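Long-range contacts in probable 3-hydroxyisobutyrate dehydrogenase (Pseudomonas aeruginosa, PDB 3OBB), which catalyses the NAD-dependent oxidation of L-serine and methyl-L-serine, with low activity toward beta-hydroxyisobutyrate, and works as a homotetramer: residues D120-G125 with A168-K173; T134-V139 with N159-G164; V182-T187 with R285-V290. All blocks are in the same frame, centred on the assembly; numbering follows the deposited sequence.

Overall arrangement
Followed from the N terminus, the chain first lays down most of its nucleotide-binding sheet and then reaches strand 117-124, where contact 1 opens. Contact 2 is nested inside the loop that contact 1 will close: strand 135-140 runs beside strand 117-124, helix 143-156 crosses over, and strand 159-164 returns as the last strand of the sheet within the chain. Helix 168-196 then starts, and its first turns close contact 1 by docking on strand 117-124. Farther along this same helix contact 3 opens, in series with the other two, and a loop of 97 residues, largely helical, closes at 285-290. One long helix thus ties the Rossmann-type domain to the C-terminal helical region.

Contact 1 (D120-G125 with A168-K173); sequences DAPVSG and AGQVAK
Lys-173, the active-site residue, donates a hydrogen bond of 2.7 Å from NZ to the backbone O of Val-123, at the point where the long helix 168-196 starts against a Rossmann-type sheet. The amine lies a little out of the carbonyl plane, at a C=O...N angle of 158°. Its chain leaves the helix with CG anti to the backbone N (chi1 178°), then bends at chi2 and chi4, so that CB and CG run along the ring of Pro-122 before NZ turns to the strand. A second bond, to OG1 of the NAD-binding residue Thr-98, helps fix NZ.

Pro-122 fills the space between strand and helix. Its CG comes within 3.3 Å of the O of Gly-169, which has no side chain to hold the strand off. CD of the proline meets NE2 of Gln-170 at 3.5 Å, while CB and CG lie beside OE1. That amide is held at both ends by backbone groups, Ser-97 O on NE2 and Ile-99 N on OE1.

Asp-120 anchors the start of the helix. OD1 accepts from His-108 NE2 and Gly-167 N, leaving OD2 to face the first turn, where the backbone N-H groups would favour a negative charge. Gly-169 N makes only a weak bond to OD2; Gln-170 N meets it nearly end-on to the carboxylate C-O bond, at 3.0 Å.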
loop_
_atom_site.group_PDB
_atom_site.type_symbol
_atom_site.label_atom_id
_atom_site.label_comp_id
_atom_site.label_asym_id
_atom_site.label_seq_id
_atom_site.Cartn_x
_atom_site.Cartn_y
_atom_site.Cartn_z
ATOM N N ASP A 120 10.187 21.862 -22.935
ATOM C CA ASP A 120 9.379 21.683 -21.725
ATOM C C ASP A 120 10.302 21.975 -20.540
ATOM O O ASP A 120 11.366 21.379 -20.401
ATOM C CB ASP A 120 8.680 20.297 -21.647
ATOM C CG ASP A 120 9.655 19.107 -21.770
ATOM O OD1 ASP A 120 10.128 18.770 -22.875
ATOM O OD2 ASP A 120 9.922 18.468 -20.749
ATOM N N ALA A 121 9.919 22.932 -19.718
ATOM C CA ALA A 121 10.768 23.360 -18.640
ATOM C C ALA A 121 9.943 23.628 -17.370
ATOM O O ALA A 121 9.883 24.784 -16.878
ATOM C CB ALA A 121 11.576 24.583 -19.050
ATOM N N PRO A 122 9.292 22.571 -16.854
ATOM C CA PRO A 122 8.541 22.622 -15.611
ATOM C C PRO A 122 9.463 22.986 -14.497
ATOM O O PRO A 122 10.696 22.779 -14.560
ATOM C CB PRO A 122 8.094 21.180 -15.404
ATOM C CG PRO A 122 9.117 20.378 -16.224
ATOM C CD PRO A 122 9.241 21.218 -17.426
ATOM N N VAL A 123 8.851 23.460 -13.440
ATOM C CA VAL A 123 9.584 24.204 -12.482
ATOM C C VAL A 123 9.360 23.596 -11.100
ATOM O O VAL A 123 8.325 22.944 -10.841
ATOM C CB VAL A 123 9.200 25.698 -12.685
ATOM C CG1 VAL A 123 8.049 26.090 -11.838
ATOM C CG2 VAL A 123 10.386 26.579 -12.514
ATOM N N SER A 124 10.356 23.759 -10.230
ATOM C CA SER A 124 10.303 23.208 -8.883
ATOM C C SER A 124 10.850 24.283 -7.925
ATOM O O SER A 124 11.786 25.008 -8.258
ATOM C CB SER A 124 11.117 21.901 -8.884
ATOM O OG SER A 124 11.417 21.441 -7.604
ATOM N N GLY A 125 10.269 24.384 -6.740
ATOM C CA GLY A 125 10.508 25.500 -5.867
ATOM C C GLY A 125 9.175 26.146 -5.505
ATOM O O GLY A 125 8.098 25.830 -6.052
ATOM N N ALA A 168 11.355 15.227 -21.452
ATOM C CA ALA A 168 12.207 14.741 -20.344
ATOM C C ALA A 168 12.150 15.642 -19.128
ATOM O O ALA A 168 12.361 15.182 -17.995
ATOM C CB ALA A 168 13.628 14.594 -20.794
ATOM N N GLY A 169 11.839 16.925 -19.346
ATOM C CA GLY A 169 11.666 17.841 -18.228
ATOM C C GLY A 169 10.451 17.399 -17.440
ATOM O O GLY A 169 10.492 17.333 -16.216
ATOM N N GLN A 170 9.353 17.085 -18.129
ATOM C CA GLN A 170 8.163 16.609 -17.410
ATOM C C GLN A 170 8.448 15.305 -16.734
ATOM O O GLN A 170 7.911 15.066 -15.672
ATOM C CB GLN A 170 6.937 16.462 -18.313
ATOM C CG GLN A 170 6.503 17.747 -19.035
ATOM C CD GLN A 170 6.125 18.890 -18.100
ATOM O OE1 GLN A 170 5.841 18.684 -16.918
ATOM N NE2 GLN A 170 6.100 20.099 -18.637
ATOM N N VAL A 171 9.258 14.426 -17.342
ATOM C CA VAL A 171 9.492 13.117 -16.740
ATOM C C VAL A 171 10.237 13.332 -15.425
ATOM O O VAL A 171 9.860 12.763 -14.400
ATOM C CB VAL A 171 10.262 12.102 -17.702
ATOM C CG1 VAL A 171 10.503 10.793 -17.017
ATOM C CG2 VAL A 171 9.460 11.841 -19.009
ATOM N N ALA A 172 11.286 14.175 -15.451
ATOM C CA ALA A 172 12.120 14.394 -14.269
ATOM C C ALA A 172 11.246 14.991 -13.158
ATOM O O ALA A 172 11.333 14.560 -11.991
ATOM C CB ALA A 172 13.344 15.308 -14.620
ATOM N N LYS A 173 10.370 15.921 -13.549
ATOM C CA LYS A 173 9.476 16.652 -12.641
ATOM C C LYS A 173 8.497 15.732 -11.917
ATOM O O LYS A 173 8.313 15.837 -10.702
ATOM C CB LYS A 173 8.696 17.761 -13.393
ATOM C CG LYS A 173 7.681 18.545 -12.517
ATOM C CD LYS A 173 8.367 19.274 -11.352
ATOM C CE LYS A 173 7.363 19.895 -10.380
ATOM N NZ LYS A 173 6.525 20.981 -11.004
#

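Contact 2 (T134-V139 with N159-G164); sequences TLTFMV and NIFHAG
Phe-161 turns the edge of its ring toward Thr-136, whose OG1 lies in the ring plane 3.8 Å from CD1. The two residues sit on neighbouring parallel strands, 135-139 and 159-164, joined through helix 143-156 as a beta-alpha-beta crossover. The strand axes diverge by 19°. The Phe-161 side chain leaves on the sheet face that also carries Met-138, and chi1 of -62°, with CG opposite the carbonyl carbon, sets how the ring lies on that face. This face is packed against Ile-207 of the second subunit, and the selenomethionine Met-138 additionally touches the active-site Lys-173.

Phe-137, Val-139, Ile-160 and His-162 project from the other face, toward the crossover helix. Ile-160 lies loosely alongside both of its neighbours: its CG2 approaches CG2 of Val-139 at 4.3 Å and lies about as far from CB of Phe-137. The Phe-137 ring itself goes on to meet that of Phe-153 on helix 143-156.

The backbone bonds follow the parallel pattern. Phe-137 uses both its N and its O, reaching Asn-159 O and Phe-161 N, and Val-139 N then binds Phe-161 O. Beyond the first of these bonds a water takes over, donating to Thr-134 O and accepting from Asn-159 N.

At the far end Val-139 O accepts two bonds, from opposite faces of its carbonyl plane. Ala-163 N donates from one face at 2.8 Å. His-162 ND1 donates from the other at 3.3 Å, with the oxygen in the plane of the imidazole although the donor stands 47° out of the carbonyl plane. This bond helps to set the rotation of the imidazole and is consistent with a proton on ND1, whereas the buried hydroxyl of Thr-136 has no hydrogen-bond partner in the model.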
loop_
_atom_site.group_PDB
_atom_site.type_symbol
_atom_site.label_atom_id
_atom_site.label_comp_id
_atom_site.label_asym_id
_atom_site.label_seq_id
_atom_site.Cartn_x
_atom_site.Cartn_y
_atom_site.Cartn_z
ATOM N N THR A 134 14.712 31.844 -7.834
ATOM C CA THR A 134 15.636 30.738 -7.442
ATOM C C THR A 134 15.096 29.346 -7.820
ATOM O O THR A 134 15.574 28.307 -7.324
ATOM C CB THR A 134 15.884 30.730 -5.928
ATOM O OG1 THR A 134 14.622 30.564 -5.254
ATOM C CG2 THR A 134 16.553 32.034 -5.458
ATOM N N LEU A 135 14.092 29.350 -8.689
ATOM C CA LEU A 135 13.433 28.141 -9.162
ATOM C C LEU A 135 14.406 27.162 -9.803
ATOM O O LEU A 135 15.401 27.552 -10.389
ATOM C CB LEU A 135 12.374 28.517 -10.210
ATOM C CG LEU A 135 11.132 29.245 -9.739
ATOM C CD1 LEU A 135 10.271 29.602 -10.965
ATOM C CD2 LEU A 135 10.369 28.388 -8.723
ATOM N N THR A 136 14.122 25.883 -9.718
ATOM C CA THR A 136 14.866 24.977 -10.604
ATOM C C THR A 136 14.038 24.650 -11.836
ATOM O O THR A 136 12.833 24.486 -11.762
ATOM C CB THR A 136 15.582 23.763 -9.896
ATOM O OG1 THR A 136 15.351 22.507 -10.599
ATOM C CG2 THR A 136 15.220 23.677 -8.476
ATOM N N PHE A 137 14.698 24.652 -12.976
ATOM C CA PHE A 137 14.039 24.262 -14.182
ATOM C C PHE A 137 14.519 22.900 -14.545
ATOM O O PHE A 137 15.707 22.605 -14.418
ATOM C CB PHE A 137 14.347 25.252 -15.303
ATOM C CG PHE A 137 13.686 26.584 -15.126
ATOM C CD1 PHE A 137 14.313 27.596 -14.395
ATOM C CD2 PHE A 137 12.428 26.832 -15.686
ATOM C CE1 PHE A 137 13.728 28.841 -14.247
ATOM C CE2 PHE A 137 11.817 28.070 -15.544
ATOM C CZ PHE A 137 12.471 29.095 -14.827
HETATM N N MSE A 138 13.594 22.080 -15.024
HETATM C CA MSE A 138 13.917 20.743 -15.526
HETATM C C MSE A 138 13.490 20.679 -16.983
HETATM O O MSE A 138 12.310 20.744 -17.314
HETATM C CB MSE A 138 13.221 19.676 -14.698
HETATM C CG MSE A 138 13.602 19.744 -13.240
HETATM SE SE MSE A 138 12.538 18.530 -12.166
HETATM C CE MSE A 138 13.238 18.946 -10.400
ATOM N N VAL A 139 14.478 20.571 -17.853
ATOM C CA VAL A 139 14.294 20.971 -19.242
ATOM C C VAL A 139 14.445 19.793 -20.189
ATOM O O VAL A 139 15.476 19.121 -20.174
ATOM C CB VAL A 139 15.320 22.062 -19.591
ATOM C CG1 VAL A 139 15.248 22.457 -21.051
ATOM C CG2 VAL A 139 15.104 23.269 -18.692
ATOM N N ASN A 159 18.972 26.683 -10.393
ATOM C CA ASN A 159 19.470 25.448 -10.998
ATOM C C ASN A 159 18.763 25.164 -12.304
ATOM O O ASN A 159 17.536 25.145 -12.356
ATOM C CB ASN A 159 19.302 24.247 -10.073
ATOM C CG ASN A 159 20.263 24.273 -8.921
ATOM O OD1 ASN A 159 21.270 24.990 -8.958
ATOM N ND2 ASN A 159 19.959 23.495 -7.876
ATOM N N ILE A 160 19.538 24.917 -13.350
ATOM C CA ILE A 160 18.948 24.617 -14.642
ATOM C C ILE A 160 19.481 23.287 -15.123
ATOM O O ILE A 160 20.657 23.153 -15.467
ATOM C CB ILE A 160 19.135 25.781 -15.688
ATOM C CG1 ILE A 160 18.617 27.103 -15.108
ATOM C CG2 ILE A 160 18.386 25.480 -16.969
ATOM C CD1 ILE A 160 19.410 28.270 -15.496
ATOM N N PHE A 161 18.603 22.295 -15.129
ATOM C CA PHE A 161 18.993 20.977 -15.552
ATOM C C PHE A 161 18.441 20.649 -16.916
ATOM O O PHE A 161 17.256 20.886 -17.169
ATOM C CB PHE A 161 18.504 19.931 -14.542
ATOM C CG PHE A 161 19.086 20.099 -13.178
ATOM C CD1 PHE A 161 18.342 20.691 -12.158
ATOM C CD2 PHE A 161 20.375 19.660 -12.896
ATOM C CE1 PHE A 161 18.859 20.822 -10.881
ATOM C CE2 PHE A 161 20.917 19.820 -11.617
ATOM C CZ PHE A 161 20.151 20.410 -10.608
ATOM N N HIS A 162 19.306 20.129 -17.790
ATOM C CA HIS A 162 18.882 19.543 -19.054
ATOM C C HIS A 162 18.611 18.083 -18.762
ATOM O O HIS A 162 19.543 17.292 -18.640
ATOM C CB HIS A 162 20.001 19.678 -20.095
ATOM C CG HIS A 162 19.574 19.390 -21.502
ATOM N ND1 HIS A 162 18.251 19.279 -21.879
ATOM C CD2 HIS A 162 20.300 19.250 -22.637
ATOM C CE1 HIS A 162 18.184 19.045 -23.177
ATOM N NE2 HIS A 162 19.412 19.032 -23.662
ATOM N N ALA A 163 17.331 17.753 -18.586
ATOM C CA ALA A 163 16.918 16.437 -18.169
ATOM C C ALA A 163 17.025 15.407 -19.303
ATOM O O ALA A 163 17.215 14.216 -19.046
ATOM C CB ALA A 163 15.515 16.489 -17.619
ATOM N N GLY A 164 16.912 15.862 -20.550
ATOM C CA GLY A 164 17.001 14.959 -21.703
ATOM C C GLY A 164 16.274 15.525 -22.919
ATOM O O GLY A 164 16.061 16.768 -22.991
HETATM O O HOH W 1 17.086 26.197 -8.041
#

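Contact 3 (V182-T187 with R285-V290)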
loop_
_atom_site.group_PDB
_atom_site.type_symbol
_atom_site.label_atom_id
_atom_site.label_comp_id
_atom_site.label_asym_id
_atom_site.label_seq_id
_atom_site.Cartn_x
_atom_site.Cartn_y
_atom_site.Cartn_z
ATOM N N VAL A 182 6.281 10.717 -1.339
ATOM C CA VAL A 182 6.678 9.531 -0.576
ATOM C C VAL A 182 7.525 9.928 0.618
ATOM O O VAL A 182 7.270 9.450 1.730
ATOM C CB VAL A 182 7.456 8.596 -1.491
ATOM C CG1 VAL A 182 8.219 7.514 -0.711
ATOM C CG2 VAL A 182 6.495 8.044 -2.577
ATOM N N LEU A 183 8.531 10.805 0.425
ATOM C CA LEU A 183 9.351 11.130 1.589
ATOM C C LEU A 183 8.619 11.963 2.631
ATOM O O LEU A 183 8.921 11.866 3.835
ATOM C CB LEU A 183 10.727 11.731 1.221
ATOM C CG LEU A 183 10.775 12.997 0.451
ATOM C CD1 LEU A 183 10.674 14.160 1.466
ATOM C CD2 LEU A 183 12.096 13.030 -0.377
HETATM N N MSE A 184 7.664 12.756 2.165
HETATM C CA MSE A 184 6.841 13.566 3.062
HETATM C C MSE A 184 5.886 12.703 3.920
HETATM O O MSE A 184 5.741 12.894 5.143
HETATM C CB MSE A 184 6.075 14.670 2.308
HETATM C CG MSE A 184 5.160 15.497 3.219
HETATM SE SE MSE A 184 6.166 16.559 4.546
HETATM C CE MSE A 184 6.851 17.987 3.450
ATOM N N ILE A 185 5.255 11.721 3.307
ATOM C CA ILE A 185 4.389 10.846 4.111
ATOM C C ILE A 185 5.234 9.967 5.017
ATOM O O ILE A 185 4.920 9.797 6.203
ATOM C CB ILE A 185 3.446 10.012 3.225
ATOM C CG1 ILE A 185 2.641 10.966 2.337
ATOM C CG2 ILE A 185 2.493 9.164 4.101
ATOM C CD1 ILE A 185 1.620 10.260 1.440
ATOM N N GLY A 186 6.326 9.429 4.458
ATOM C CA GLY A 186 7.294 8.692 5.238
ATOM C C GLY A 186 7.686 9.500 6.471
ATOM O O GLY A 186 7.651 8.986 7.585
ATOM N N THR A 187 8.040 10.765 6.290
ATOM C CA THR A 187 8.481 11.610 7.389
ATOM C C THR A 187 7.373 11.870 8.450
ATOM O O THR A 187 7.586 11.720 9.663
ATOM C CB THR A 187 9.141 12.939 6.866
ATOM O OG1 THR A 187 10.240 12.628 5.966
ATOM C CG2 THR A 187 9.678 13.775 8.057
ATOM N N ARG A 285 -4.843 23.127 1.813
ATOM C CA ARG A 285 -3.802 23.203 2.834
ATOM C C ARG A 285 -2.467 22.841 2.186
ATOM O O ARG A 285 -2.417 22.205 1.098
ATOM C CB ARG A 285 -4.113 22.301 4.053
ATOM C CG ARG A 285 -5.449 22.627 4.752
ATOM C CD ARG A 285 -5.233 23.344 6.109
ATOM N NE ARG A 285 -6.466 23.316 6.904
ATOM C CZ ARG A 285 -6.526 23.235 8.230
ATOM N NH1 ARG A 285 -5.418 23.181 8.965
ATOM N NH2 ARG A 285 -7.713 23.214 8.830
ATOM N N ASP A 286 -1.382 23.254 2.837
ATOM C CA ASP A 286 -0.061 22.824 2.395
ATOM C C ASP A 286 0.020 21.285 2.426
ATOM O O ASP A 286 -0.536 20.649 3.335
ATOM C CB ASP A 286 1.025 23.402 3.293
ATOM C CG ASP A 286 2.380 22.787 2.992
ATOM O OD1 ASP A 286 2.948 23.162 1.921
ATOM O OD2 ASP A 286 2.845 21.903 3.787
ATOM N N PHE A 287 0.721 20.687 1.459
ATOM C CA PHE A 287 0.722 19.229 1.328
ATOM C C PHE A 287 1.269 18.514 2.578
ATOM O O PHE A 287 0.979 17.351 2.775
ATOM C CB PHE A 287 1.468 18.778 0.046
ATOM C CG PHE A 287 2.970 18.950 0.114
ATOM C CD1 PHE A 287 3.543 20.222 0.284
ATOM C CD2 PHE A 287 3.816 17.831 0.055
ATOM C CE1 PHE A 287 4.940 20.381 0.348
ATOM C CE2 PHE A 287 5.206 17.968 0.111
ATOM C CZ PHE A 287 5.777 19.238 0.262
ATOM N N SER A 288 2.055 19.187 3.429
ATOM C CA SER A 288 2.500 18.538 4.680
ATOM C C SER A 288 1.368 18.276 5.692
ATOM O O SER A 288 1.576 17.596 6.695
ATOM C CB SER A 288 3.727 19.247 5.309
ATOM O OG SER A 288 3.407 20.516 5.849
ATOM N N VAL A 289 0.170 18.776 5.396
ATOM C CA VAL A 289 -1.067 18.495 6.154
ATOM C C VAL A 289 -1.357 16.985 6.243
ATOM O O VAL A 289 -2.121 16.516 7.120
ATOM C CB VAL A 289 -2.281 19.265 5.565
ATOM C CG1 VAL A 289 -2.843 18.559 4.285
ATOM C CG2 VAL A 289 -3.365 19.452 6.621
ATOM N N VAL A 290 -0.662 16.221 5.401
ATOM C CA VAL A 290 -0.716 14.768 5.485
ATOM C C VAL A 290 -0.391 14.315 6.916
ATOM O O VAL A 290 -0.852 13.263 7.329
ATOM C CB VAL A 290 0.199 14.121 4.385
ATOM C CG1 VAL A 290 1.683 14.218 4.747
ATOM C CG2 VAL A 290 -0.212 12.683 4.062
#
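Ser-288, which packs against Met-184, grips OD2 of Asp-286 twice: OG donates to it at 2.5 Å, and the backbone N at 2.9 Å closes an Asx turn. The hydroxyl approaches nearly in line with the carboxylate C-O bond, the amide from well above the carboxylate plane. The other oxygen, OD1, takes bonds from Tyr-221 OH and Phe-241 N, so that four donors share the buried carboxylate. This fixed turn, leading into a short 3-10 segment, sits against the middle of helix 168-196 in the helical C-terminal domain.

Across the contact itself everything is apolar. Met-184, a selenomethionine, leaves the helix extended, CG trans to its own N (chi1 178°), and then folds back twice, at chi2 and chi3, curling its end between Ser-288 and the ring of Phe-287. SE rests 3.7 Å from CB of Ser-288. The methyl CE goes to the ring, 3.6 Å from CZ, in an oblique Met-aromatic contact whose SE lies 32° off the ring normal. Phe-287 is held in turn by an edge-to-face contact with Phe-241 and by the ring of Tyr-221.

One residue along the helix, Ile-185 meets Val-290 with the two side chains nearly perpendicular. Leu-273 and Tyr-274 of helix 265-279 also touch Ile-185. CG1 of Val-290 reaches both helix residues, nearest to CG of Met-184 at 4.0 Å, while CG2 packs on CG1 of Ile-185 at 3.8 Å.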